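Local coordinates for cytochrome P450 (Picrophilus torridus, PDB 2RFB), which binds heme b and probably acts as a monooxygenase that inserts one atom of molecular oxygen into an organic substrate, at residues A[286-289]-A[294-297]; A[69-74]-A[298-303]; A[22-25]-A[30-33]; A[60-65]-A[179-184]. All blocks are in the same frame, centred on the assembly; numbering follows the deposited sequence.

How the contacts relate
Contact 1 supplies the iron ligand Cys295, and the other three contacts lie around it, their centres about 14 to 15 Å from its own. Segment 298-303 of contact 2 follows directly on this loop, so contact 1 is nested inside the chain loop closed by contact 2; Phe288 CE2 lies 3.8 Å from Ala298 CB. Contact 4 reaches the loop through Ser62 OG, 3.4 Å from Leu296 CD2, and contact 3 through Leu25 CD1, 4.0 Å from Gly289 CA. Contacts 2 and 4 adjoin, Ile71 CD1 lying 3.6 Å from Tyr65 O, whereas contacts 2 and 3 are about 27 Å apart between centres. Ala301 of contact 2 and Leu184 of contact 4 touch the heme.

Contact 1: A[286-289]-A[294-297]. With HEM (protoporphyrin IX containing Fe), chain G.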
loop_
_atom_site.group_PDB
_atom_site.type_symbol
_atom_site.label_atom_id
_atom_site.label_comp_id
_atom_site.label_asym_id
_atom_site.label_seq_id
_atom_site.Cartn_x
_atom_site.Cartn_y
_atom_site.Cartn_z
ATOM N N LEU A 286 1.301 -12.596 3.147
ATOM C CA LEU A 286 2.372 -11.625 3.240
ATOM C C LEU A 286 2.189 -10.406 2.314
ATOM O O LEU A 286 3.142 -9.708 2.030
ATOM C CB LEU A 286 3.676 -12.310 2.857
ATOM C CG LEU A 286 3.996 -13.584 3.637
ATOM C CD1 LEU A 286 5.304 -14.185 3.181
ATOM C CD2 LEU A 286 3.999 -13.313 5.119
ATOM N N ALA A 287 0.982 -10.155 1.821
ATOM C CA ALA A 287 0.706 -8.992 0.959
ATOM C C ALA A 287 1.149 -7.674 1.596
ATOM O O ALA A 287 1.606 -6.775 0.871
ATOM C CB ALA A 287 -0.778 -8.919 0.612
ATOM N N PHE A 288 1.024 -7.572 2.929
ATOM C CA PHE A 288 1.471 -6.409 3.707
ATOM C C PHE A 288 2.928 -6.596 4.279
ATOM O O PHE A 288 3.402 -5.780 5.122
ATOM C CB PHE A 288 0.553 -6.176 4.915
ATOM C CG PHE A 288 -0.839 -5.689 4.586
ATOM C CD1 PHE A 288 -1.049 -4.564 3.797
ATOM C CD2 PHE A 288 -1.942 -6.324 5.135
ATOM C CE1 PHE A 288 -2.323 -4.066 3.576
ATOM C CE2 PHE A 288 -3.216 -5.850 4.920
ATOM C CZ PHE A 288 -3.412 -4.696 4.137
ATOM N N GLY A 289 3.644 -7.632 3.836
ATOM C CA GLY A 289 4.991 -7.909 4.424
ATOM C C GLY A 289 4.851 -8.493 5.837
ATOM O O GLY A 289 3.774 -9.012 6.211
ATOM N N MET A 294 6.302 -4.259 8.649
ATOM C CA MET A 294 4.930 -4.594 8.304
ATOM C C MET A 294 4.121 -3.289 8.083
ATOM O O MET A 294 4.170 -2.371 8.912
ATOM C CB MET A 294 4.271 -5.446 9.411
ATOM C CG MET A 294 3.112 -6.213 8.801
ATOM S SD MET A 294 2.434 -7.554 9.752
ATOM C CE MET A 294 1.709 -6.762 11.212
ATOM N N CYS A 295 3.378 -3.236 6.984
ATOM C CA CYS A 295 2.593 -2.045 6.541
ATOM C C CYS A 295 1.959 -1.255 7.679
ATOM O O CYS A 295 1.090 -1.766 8.378
ATOM C CB CYS A 295 1.460 -2.438 5.571
ATOM S SG CYS A 295 0.467 -1.038 4.921
ATOM N N LEU A 296 2.416 -0.024 7.839
ATOM C CA LEU A 296 1.862 0.905 8.769
ATOM C C LEU A 296 0.382 1.173 8.464
ATOM O O LEU A 296 -0.405 1.317 9.395
ATOM C CB LEU A 296 2.674 2.209 8.736
ATOM C CG LEU A 296 2.175 3.316 9.654
ATOM C CD1 LEU A 296 2.018 2.787 11.062
ATOM C CD2 LEU A 296 3.118 4.512 9.676
ATOM N N GLY A 297 0.006 1.233 7.190
ATOM C CA GLY A 297 -1.383 1.531 6.817
ATOM C C GLY A 297 -2.341 0.346 6.676
ATOM O O GLY A 297 -3.461 0.496 6.173
HETATM C CHA HEM G . 4.901 -0.634 4.251
HETATM C CHB HEM G . 2.001 -3.222 1.221
HETATM C CHC HEM G . -1.490 0.214 1.963
HETATM C CHD HEM G . 1.593 3.132 4.373
HETATM C C1A HEM G . 4.391 -1.633 3.404
HETATM C C2A HEM G . 5.068 -2.861 3.057
HETATM C C3A HEM G . 4.236 -3.556 2.216
HETATM C C4A HEM G . 3.057 -2.782 2.069
HETATM C CMA HEM G . 4.376 -4.974 1.461
HETATM C CAA HEM G . 6.490 -3.270 3.577
HETATM C CBA HEM G . 7.626 -2.787 2.638
HETATM C CGA HEM G . 8.878 -3.374 3.228
HETATM O O1A HEM G . 8.810 -4.294 4.124
HETATM O O2A HEM G . 9.956 -2.922 2.795
HETATM C C1B HEM G . 0.777 -2.525 1.176
HETATM C C2B HEM G . -0.465 -2.977 0.597
HETATM C C3B HEM G . -1.361 -1.965 0.842
HETATM C C4B HEM G . -0.719 -0.926 1.554
HETATM C CMB HEM G . -0.600 -4.383 -0.142
HETATM C CAB HEM G . -2.903 -1.628 0.534
HETATM C CBB HEM G . -3.888 -2.611 0.225
HETATM C C1C HEM G . -1.076 1.334 2.766
HETATM C C2C HEM G . -1.778 2.526 3.295
HETATM C C3C HEM G . -0.858 3.289 3.937
HETATM C C4C HEM G . 0.398 2.663 3.820
HETATM C CMC HEM G . -3.305 2.985 3.214
HETATM C CAC HEM G . -1.101 4.641 4.718
HETATM C CBC HEM G . -0.398 5.759 4.458
HETATM C C1D HEM G . 2.781 2.353 4.564
HETATM C C2D HEM G . 3.974 2.788 5.253
HETATM C C3D HEM G . 4.958 1.607 5.161
HETATM C C4D HEM G . 4.263 0.593 4.475
HETATM C CMD HEM G . 4.274 4.172 5.913
HETATM C CAD HEM G . 6.422 1.404 5.680
HETATM C CBD HEM G . 6.333 0.958 7.156
HETATM C CGD HEM G . 7.703 0.765 7.724
HETATM O O1D HEM G . 8.680 0.692 6.911
HETATM O O2D HEM G . 7.831 0.690 8.983
HETATM N NA HEM G . 3.134 -1.616 2.791
HETATM N NB HEM G . 0.580 -1.253 1.792
HETATM N NC HEM G . 0.260 1.484 3.143
HETATM N ND HEM G . 2.990 1.029 4.107
HETATM FE FE HEM G . 1.690 -0.116 3.167
#
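This is a loop-to-loop contact in the Cys-ligand loop of the heme, where Phe288 closes onto Cys295 just ahead of helix 298-315. The two ends belong to the P450 fingerprint FGxGxHxCxG, which runs from Phe288 to Gly297. A straight hydrogen bond ties them, Cys295 N to Phe288 O at 3.2 Å with an angle of 176° at the hydrogen, the donor lying in the carbonyl plane. A chi1 of -178° turns Cys295 SG away from its backbone nitrogen and toward the iron, 2.3 Å away. The Phe288 ring leans against the same residue, CD1 lying 3.7 Å from Cys295 CB, and meets HEM C3B at its edge; the sulfur sees the ring obliquely, 4.9 Å from its centroid. Were Phe288 an alanine, the ring would be gone, and the cysteine's beta carbon would probably lose its cover and the sulfur part of its shielding. The glycines suit their places: Gly289 ends a type I turn at positive phi, and Gly297 CA passes 3.4 Å from HEM C3C, where a beta carbon would clash. Met294 is exposed, its CG resting against Phe288 O. Aromatic and apolar cover beside the iron-sulfur bond probably limits access of water and so preserves the ligand's electron donation.

Contact 2: A[69-74]-A[298-303]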
loop_
_atom_site.group_PDB
_atom_site.type_symbol
_atom_site.label_atom_id
_atom_site.label_comp_id
_atom_site.label_asym_id
_atom_site.label_seq_id
_atom_site.Cartn_x
_atom_site.Cartn_y
_atom_site.Cartn_z
ATOM N N SER A 69 -7.778 0.961 16.234
ATOM C CA SER A 69 -8.578 1.734 17.153
ATOM C C SER A 69 -8.734 3.164 16.684
ATOM O O SER A 69 -9.851 3.659 16.599
ATOM C CB SER A 69 -7.941 1.718 18.536
ATOM O OG SER A 69 -8.944 1.894 19.496
ATOM N N LYS A 70 -7.624 3.838 16.385
ATOM C CA LYS A 70 -7.701 5.261 16.081
ATOM C C LYS A 70 -8.303 5.478 14.687
ATOM O O LYS A 70 -9.179 6.339 14.505
ATOM C CB LYS A 70 -6.338 5.948 16.228
ATOM C CG LYS A 70 -5.694 5.813 17.599
ATOM C CD LYS A 70 -6.355 6.649 18.701
ATOM C CE LYS A 70 -5.626 6.440 20.028
ATOM N NZ LYS A 70 -6.520 6.646 21.189
ATOM N N ILE A 71 -7.827 4.676 13.732
ATOM C CA ILE A 71 -8.343 4.612 12.354
ATOM C C ILE A 71 -9.861 4.556 12.255
ATOM O O ILE A 71 -10.468 5.309 11.495
ATOM C CB ILE A 71 -7.683 3.430 11.596
ATOM C CG1 ILE A 71 -6.338 3.878 11.042
ATOM C CG2 ILE A 71 -8.534 2.930 10.492
ATOM C CD1 ILE A 71 -6.293 5.353 10.553
ATOM N N ASN A 72 -10.457 3.680 13.054
ATOM C CA ASN A 72 -11.911 3.563 13.128
ATOM C C ASN A 72 -12.708 4.849 13.351
ATOM O O ASN A 72 -13.858 4.937 12.900
ATOM C CB ASN A 72 -12.365 2.513 14.137
ATOM C CG ASN A 72 -13.849 2.231 13.994
ATOM O OD1 ASN A 72 -14.276 1.800 12.917
ATOM N ND2 ASN A 72 -14.659 2.562 15.023
ATOM N N ASP A 73 -12.129 5.843 14.025
ATOM C CA ASP A 73 -12.777 7.163 14.078
ATOM C C ASP A 73 -13.020 7.752 12.679
ATOM O O ASP A 73 -13.798 8.704 12.543
ATOM C CB ASP A 73 -11.980 8.162 14.928
ATOM C CG ASP A 73 -11.636 7.621 16.300
ATOM O OD1 ASP A 73 -12.549 7.122 17.006
ATOM O OD2 ASP A 73 -10.440 7.677 16.666
ATOM N N TYR A 74 -12.355 7.212 11.658
ATOM C CA TYR A 74 -12.543 7.680 10.275
ATOM C C TYR A 74 -13.605 6.912 9.499
ATOM O O TYR A 74 -13.828 7.197 8.324
ATOM C CB TYR A 74 -11.208 7.699 9.477
ATOM C CG TYR A 74 -10.260 8.731 10.014
ATOM C CD1 TYR A 74 -9.194 8.364 10.846
ATOM C CD2 TYR A 74 -10.472 10.082 9.750
ATOM C CE1 TYR A 74 -8.340 9.319 11.376
ATOM C CE2 TYR A 74 -9.629 11.044 10.264
ATOM C CZ TYR A 74 -8.562 10.662 11.076
ATOM O OH TYR A 74 -7.745 11.647 11.609
ATOM N N ALA A 298 -1.928 -0.841 7.108
ATOM C CA ALA A 298 -2.769 -2.023 6.952
ATOM C C ALA A 298 -4.192 -1.887 7.531
ATOM O O ALA A 298 -5.131 -2.276 6.852
ATOM C CB ALA A 298 -2.047 -3.316 7.485
ATOM N N PRO A 299 -4.368 -1.439 8.811
ATOM C CA PRO A 299 -5.732 -1.157 9.309
ATOM C C PRO A 299 -6.500 -0.140 8.498
ATOM O O PRO A 299 -7.684 -0.309 8.318
ATOM C CB PRO A 299 -5.501 -0.616 10.726
ATOM C CG PRO A 299 -4.254 -1.208 11.124
ATOM C CD PRO A 299 -3.382 -1.297 9.905
ATOM N N LEU A 300 -5.851 0.911 8.011
ATOM C CA LEU A 300 -6.564 1.889 7.214
ATOM C C LEU A 300 -6.960 1.241 5.895
ATOM O O LEU A 300 -8.102 1.411 5.480
ATOM C CB LEU A 300 -5.747 3.154 6.946
ATOM C CG LEU A 300 -6.473 4.132 5.982
ATOM C CD1 LEU A 300 -7.858 4.544 6.507
ATOM C CD2 LEU A 300 -5.641 5.385 5.743
ATOM N N ALA A 301 -6.017 0.530 5.241
ATOM C CA ALA A 301 -6.289 -0.155 3.964
ATOM C C ALA A 301 -7.419 -1.181 4.124
ATOM O O ALA A 301 -8.339 -1.242 3.306
ATOM C CB ALA A 301 -5.072 -0.800 3.435
ATOM N N ARG A 302 -7.380 -1.940 5.196
ATOM C CA ARG A 302 -8.432 -2.929 5.470
ATOM C C ARG A 302 -9.770 -2.272 5.548
ATOM O O ARG A 302 -10.724 -2.786 4.984
ATOM C CB ARG A 302 -8.179 -3.741 6.778
ATOM C CG ARG A 302 -7.153 -4.842 6.569
ATOM C CD ARG A 302 -6.807 -5.674 7.858
ATOM N NE ARG A 302 -6.036 -6.864 7.525
ATOM C CZ ARG A 302 -4.709 -6.946 7.617
ATOM N NH1 ARG A 302 -4.016 -5.911 8.084
ATOM N NH2 ARG A 302 -4.073 -8.059 7.247
ATOM N N LEU A 303 -9.847 -1.142 6.249
ATOM C CA LEU A 303 -11.136 -0.486 6.446
ATOM C C LEU A 303 -11.645 0.170 5.150
ATOM O O LEU A 303 -12.853 0.171 4.904
ATOM C CB LEU A 303 -11.033 0.565 7.550
ATOM C CG LEU A 303 -12.227 0.953 8.448
ATOM C CD1 LEU A 303 -12.177 2.452 8.757
ATOM C CD2 LEU A 303 -13.654 0.544 8.016
#
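Ile71 lays its CG2 methyl across the first turn of helix 298-315, overlapping Pro299, Leu300 and Leu303. The methyl lies 4.0 Å from Leu300 CA, and Pro299 O comes equally near it. Farther along the same helix it meets Leu303 CD1 at 4.1 Å. The other branch, through CG1, rests against Leu300 CB at 4.2 Å. With CG1 on the nitrogen side (chi1 -84°), CG2 is carried round to a position anti to that nitrogen, and the two arms of the beta-branched side chain spread over the opposing turn. No hydrogen bond joins the segments; the side-chain contact is apolar, with one backbone oxygen beside the methyl, and an isoleucine serves because it offers carbon on two sides close to its own backbone. That closeness matters, for Ile71 CA and Leu300 CA are 6.1 Å apart.

Each partner fits its position. Pro299, lacking an N-H, is well accommodated in the opening turn of a helix, while its carbonyl oxygen, facing the isoleucine methyl, is taken by Leu303 N at 3.1 Å. Leu300 and Leu303, three residues apart, fall on neighbouring parts of the helix surface and so can both meet one side chain.

Helix 298-315 is the L helix of the P450 fold, running on the proximal, cysteine side of the heme. Ala301 touches the heme and Arg302 forms a salt bridge with Glu223. Ile71 belongs to short helix 68-71, which follows helix 52-66. Both leucines reach Ile78 of helix 75-86, and Leu300 also packs on Ile106 and Ile110 of helix 101-111, where Tyr74 meets Ile110 too.

Contact 3: A[22-25]-A[30-33]; sequences KHVL and IFSS
The ring of Phe31 is held between two aliphatic groups, with an imidazole at its rim. Over one face stands Val24 CG2, 4.1 Å from the ring centroid and only 14° off the normal, a CH-pi contact. On the opposite face the CG2 methyl of Ile30, the preceding residue, lies 3.7 Å above the plane, offset toward the rim. His23 comes to the edge: its CE1 is 4.0 Å from Phe31 CE1, and the two side chains cross at about a right angle. The ring also reaches the helix backbone, where Phe31 CD1 lies 3.6 Å from Val24 O. Phe31 CG is anti to the carbonyl carbon (chi1 -51°), which swings the ring back from the strand onto the helix.

Helix 18-26 and strand 31-32 correspond to the B helix of the P450 fold and the short strand after it, joined by a tight connection. The strand pairs antiparallel with 239-240, through backbone bonds of Ile30 with Ala241 and of Ser32 with Phe239.

If Phe31 were replaced by an alanine, the Val24 methyls would probably be left without their aromatic partner and a gap opened between helix and strand. Valine suits the helix side because its two methyls spread over one ring: CG1 lies 4.1 Å from Phe31 CG while CG2 sits over the face. Val24 also packs on Val257 and Val259 of strand 256-259 and on Ile246, and its side chain comes within about 4 Å of that of Arg238, which binds the heme.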
loop_
_atom_site.group_PDB
_atom_site.type_symbol
_atom_site.label_atom_id
_atom_site.label_comp_id
_atom_site.label_asym_id
_atom_site.label_seq_id
_atom_site.Cartn_x
_atom_site.Cartn_y
_atom_site.Cartn_z
ATOM N N LYS A 22 9.334 -14.919 4.404
ATOM C CA LYS A 22 9.177 -14.619 5.843
ATOM C C LYS A 22 10.481 -14.592 6.636
ATOM O O LYS A 22 10.660 -13.694 7.479
ATOM C CB LYS A 22 8.265 -15.647 6.463
ATOM C CG LYS A 22 7.817 -15.301 7.819
ATOM C CD LYS A 22 6.693 -16.236 8.129
ATOM C CE LYS A 22 6.277 -16.105 9.509
ATOM N NZ LYS A 22 5.883 -17.478 9.940
ATOM N N HIS A 23 11.372 -15.561 6.381
ATOM C CA HIS A 23 12.664 -15.577 7.022
ATOM C C HIS A 23 13.372 -14.249 6.691
ATOM O O HIS A 23 13.839 -13.517 7.567
ATOM C CB HIS A 23 13.497 -16.750 6.513
ATOM C CG HIS A 23 14.904 -16.746 7.026
ATOM N ND1 HIS A 23 15.988 -16.409 6.237
ATOM C CD2 HIS A 23 15.400 -16.988 8.264
ATOM C CE1 HIS A 23 17.094 -16.477 6.964
ATOM N NE2 HIS A 23 16.767 -16.828 8.193
ATOM N N VAL A 24 13.417 -13.913 5.411
ATOM C CA VAL A 24 14.097 -12.679 5.030
ATOM C C VAL A 24 13.452 -11.479 5.743
ATOM O O VAL A 24 14.123 -10.758 6.453
ATOM C CB VAL A 24 14.134 -12.492 3.460
ATOM C CG1 VAL A 24 14.379 -11.035 3.090
ATOM C CG2 VAL A 24 15.154 -13.444 2.846
ATOM N N LEU A 25 12.156 -11.266 5.586
ATOM C CA LEU A 25 11.520 -10.063 6.186
ATOM C C LEU A 25 11.587 -10.062 7.711
ATOM O O LEU A 25 11.657 -9.021 8.305
ATOM C CB LEU A 25 10.058 -9.890 5.713
ATOM C CG LEU A 25 9.900 -9.731 4.211
ATOM C CD1 LEU A 25 8.447 -9.736 3.784
ATOM C CD2 LEU A 25 10.542 -8.395 3.882
ATOM N N ILE A 30 19.704 -9.027 9.658
ATOM C CA ILE A 30 20.505 -9.741 8.678
ATOM C C ILE A 30 20.253 -9.104 7.303
ATOM O O ILE A 30 21.217 -8.830 6.527
ATOM C CB ILE A 30 20.230 -11.276 8.682
ATOM C CG1 ILE A 30 20.584 -11.887 10.048
ATOM C CG2 ILE A 30 21.042 -11.967 7.585
ATOM C CD1 ILE A 30 20.191 -13.353 10.243
ATOM N N PHE A 31 18.969 -8.838 7.012
ATOM C CA PHE A 31 18.601 -8.229 5.728
ATOM C C PHE A 31 18.104 -6.835 5.954
ATOM O O PHE A 31 16.984 -6.609 6.398
ATOM C CB PHE A 31 17.610 -9.093 4.948
ATOM C CG PHE A 31 18.047 -10.520 4.807
ATOM C CD1 PHE A 31 17.598 -11.493 5.697
ATOM C CD2 PHE A 31 18.939 -10.894 3.788
ATOM C CE1 PHE A 31 18.065 -12.851 5.577
ATOM C CE2 PHE A 31 19.387 -12.193 3.661
ATOM C CZ PHE A 31 18.934 -13.193 4.562
ATOM N N SER A 32 18.965 -5.887 5.614
ATOM C CA SER A 32 18.757 -4.473 5.855
ATOM C C SER A 32 17.807 -3.862 4.842
ATOM O O SER A 32 17.595 -4.422 3.783
ATOM C CB SER A 32 20.108 -3.792 5.733
ATOM O OG SER A 32 19.963 -2.401 5.661
ATOM N N SER A 33 17.302 -2.671 5.125
ATOM C CA SER A 33 16.424 -1.966 4.187
ATOM C C SER A 33 17.041 -0.861 3.308
ATOM O O SER A 33 16.331 -0.300 2.448
ATOM C CB SER A 33 15.166 -1.465 4.898
ATOM O OG SER A 33 14.308 -2.562 5.094
#

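Contact 4: A[60-65]-A[179-184]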
loop_
_atom_site.group_PDB
_atom_site.type_symbol
_atom_site.label_atom_id
_atom_site.label_comp_id
_atom_site.label_asym_id
_atom_site.label_seq_id
_atom_site.Cartn_x
_atom_site.Cartn_y
_atom_site.Cartn_z
ATOM N N ASP A 60 7.252 5.340 15.411
ATOM C CA ASP A 60 6.456 5.610 16.643
ATOM C C ASP A 60 5.694 6.960 16.626
ATOM O O ASP A 60 4.614 7.100 17.225
ATOM C CB ASP A 60 7.319 5.544 17.928
ATOM C CG ASP A 60 7.746 4.095 18.321
ATOM O OD1 ASP A 60 8.677 3.959 19.157
ATOM O OD2 ASP A 60 7.170 3.094 17.828
ATOM N N ILE A 61 6.276 7.953 15.955
ATOM C CA ILE A 61 5.652 9.248 15.831
ATOM C C ILE A 61 4.217 9.104 15.323
ATOM O O ILE A 61 3.342 9.780 15.816
ATOM C CB ILE A 61 6.491 10.173 14.914
ATOM C CG1 ILE A 61 7.887 10.392 15.533
ATOM C CG2 ILE A 61 5.740 11.483 14.566
ATOM C CD1 ILE A 61 8.945 10.944 14.554
ATOM N N SER A 62 3.961 8.202 14.384
ATOM C CA SER A 62 2.612 8.099 13.811
ATOM C C SER A 62 1.880 6.784 14.120
ATOM O O SER A 62 0.646 6.692 13.950
ATOM C CB SER A 62 2.657 8.279 12.293
ATOM O OG SER A 62 3.369 7.228 11.689
ATOM N N ALA A 63 2.645 5.772 14.524
ATOM C CA ALA A 63 2.099 4.474 14.896
ATOM C C ALA A 63 0.775 4.549 15.699
ATOM O O ALA A 63 -0.226 3.971 15.277
ATOM C CB ALA A 63 3.190 3.603 15.653
ATOM N N PRO A 64 0.751 5.245 16.850
ATOM C CA PRO A 64 -0.541 5.274 17.574
ATOM C C PRO A 64 -1.745 5.731 16.739
ATOM O O PRO A 64 -2.861 5.279 16.984
ATOM C CB PRO A 64 -0.296 6.254 18.734
ATOM C CG PRO A 64 1.175 6.283 18.923
ATOM C CD PRO A 64 1.813 5.968 17.575
ATOM N N TYR A 65 -1.548 6.598 15.755
ATOM C CA TYR A 65 -2.699 7.091 14.998
ATOM C C TYR A 65 -3.146 6.128 13.892
ATOM O O TYR A 65 -4.205 6.289 13.310
ATOM C CB TYR A 65 -2.460 8.539 14.528
ATOM C CG TYR A 65 -2.018 9.416 15.705
ATOM C CD1 TYR A 65 -0.657 9.606 15.995
ATOM C CD2 TYR A 65 -2.965 9.994 16.578
ATOM C CE1 TYR A 65 -0.252 10.375 17.087
ATOM C CE2 TYR A 65 -2.573 10.767 17.665
ATOM C CZ TYR A 65 -1.212 10.954 17.926
ATOM O OH TYR A 65 -0.804 11.732 19.019
ATOM N N ILE A 179 8.431 16.527 5.576
ATOM C CA ILE A 179 7.815 16.417 4.247
ATOM C C ILE A 179 7.895 14.981 3.750
ATOM O O ILE A 179 6.876 14.399 3.305
ATOM C CB ILE A 179 8.472 17.300 3.191
ATOM C CG1 ILE A 179 8.688 18.740 3.695
ATOM C CG2 ILE A 179 7.688 17.234 1.853
ATOM C CD1 ILE A 179 7.461 19.593 3.809
ATOM N N LYS A 180 9.094 14.399 3.847
ATOM C CA LYS A 180 9.289 13.058 3.331
ATOM C C LYS A 180 8.373 12.074 4.063
ATOM O O LYS A 180 7.835 11.147 3.433
ATOM C CB LYS A 180 10.753 12.609 3.406
ATOM C CG LYS A 180 11.743 13.421 2.571
ATOM C CD LYS A 180 11.356 13.544 1.090
ATOM C CE LYS A 180 12.405 14.354 0.289
ATOM N NZ LYS A 180 13.769 14.312 0.937
ATOM N N TYR A 181 8.154 12.301 5.359
ATOM C CA TYR A 181 7.281 11.436 6.190
ATOM C C TYR A 181 5.884 11.406 5.599
ATOM O O TYR A 181 5.326 10.345 5.344
ATOM C CB TYR A 181 7.214 11.957 7.659
ATOM C CG TYR A 181 6.849 10.922 8.732
ATOM C CD1 TYR A 181 7.790 10.520 9.702
ATOM C CD2 TYR A 181 5.568 10.383 8.803
ATOM C CE1 TYR A 181 7.454 9.592 10.688
ATOM C CE2 TYR A 181 5.215 9.443 9.806
ATOM C CZ TYR A 181 6.159 9.055 10.728
ATOM O OH TYR A 181 5.806 8.147 11.698
ATOM N N ILE A 182 5.346 12.597 5.359
ATOM C CA ILE A 182 4.053 12.777 4.705
ATOM C C ILE A 182 4.079 12.183 3.310
ATOM O O ILE A 182 3.188 11.425 2.951
ATOM C CB ILE A 182 3.725 14.267 4.696
ATOM C CG1 ILE A 182 3.315 14.689 6.108
ATOM C CG2 ILE A 182 2.687 14.661 3.644
ATOM C CD1 ILE A 182 3.460 16.160 6.292
ATOM N N MET A 183 5.127 12.459 2.546
ATOM C CA MET A 183 5.262 11.831 1.241
ATOM C C MET A 183 5.199 10.311 1.288
ATOM O O MET A 183 4.575 9.692 0.441
ATOM C CB MET A 183 6.527 12.294 0.546
ATOM C CG MET A 183 6.389 13.645 -0.037
ATOM S SD MET A 183 7.945 14.175 -0.736
ATOM C CE MET A 183 8.057 13.119 -2.173
ATOM N N LEU A 184 5.831 9.702 2.284
ATOM C CA LEU A 184 5.814 8.244 2.400
ATOM C C LEU A 184 4.440 7.766 2.711
ATOM O O LEU A 184 4.023 6.772 2.165
ATOM C CB LEU A 184 6.785 7.740 3.463
ATOM C CG LEU A 184 6.764 6.267 3.859
ATOM C CD1 LEU A 184 7.013 5.391 2.643
ATOM C CD2 LEU A 184 7.835 6.005 4.953
#
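The polar part of this contact is a hydroxyl pair. Ser62 OG donates a hydrogen bond to Tyr181 OH at 2.6 Å, and the tyrosine hydroxyl is in turn hydrogen-bonded to the carbonyl oxygen of Phe58, one turn back in helix 52-66. The phenol oxygen thus accepts from one group of that helix and is paired with another, which settles a buried polar atom. The serine oxygen lies in the plane of the phenol ring at its edge, 3.4 Å from Tyr181 CE2. It is put there by chi1 of 65°, with OG between the backbone nitrogen and the carbonyl carbon.

The apolar part is smaller. Ile61 CB approaches the end of the ring obliquely, 4.3 Å from Tyr181 CZ. A tyrosine suits the place because the backbones are well apart, Ser62 CA and Tyr181 CA being 9.5 Å from each other: its length spans the interval and its hydroxyl ends among polar partners, while the compact serine leaves room for it.

Segment 60-65 is irregular helix, kinked near Pro64, whereas 179-184 is a regular part of helix 175-206, the long central helix of the P450 fold. Leu163 of helix 159-164 touches both Ile61 and Tyr181, and Phe47 meets the tyrosine ring at about 55°. Leu184, farther along helix 175-206, touches the heme, and Arg59 of helix 52-66 binds it.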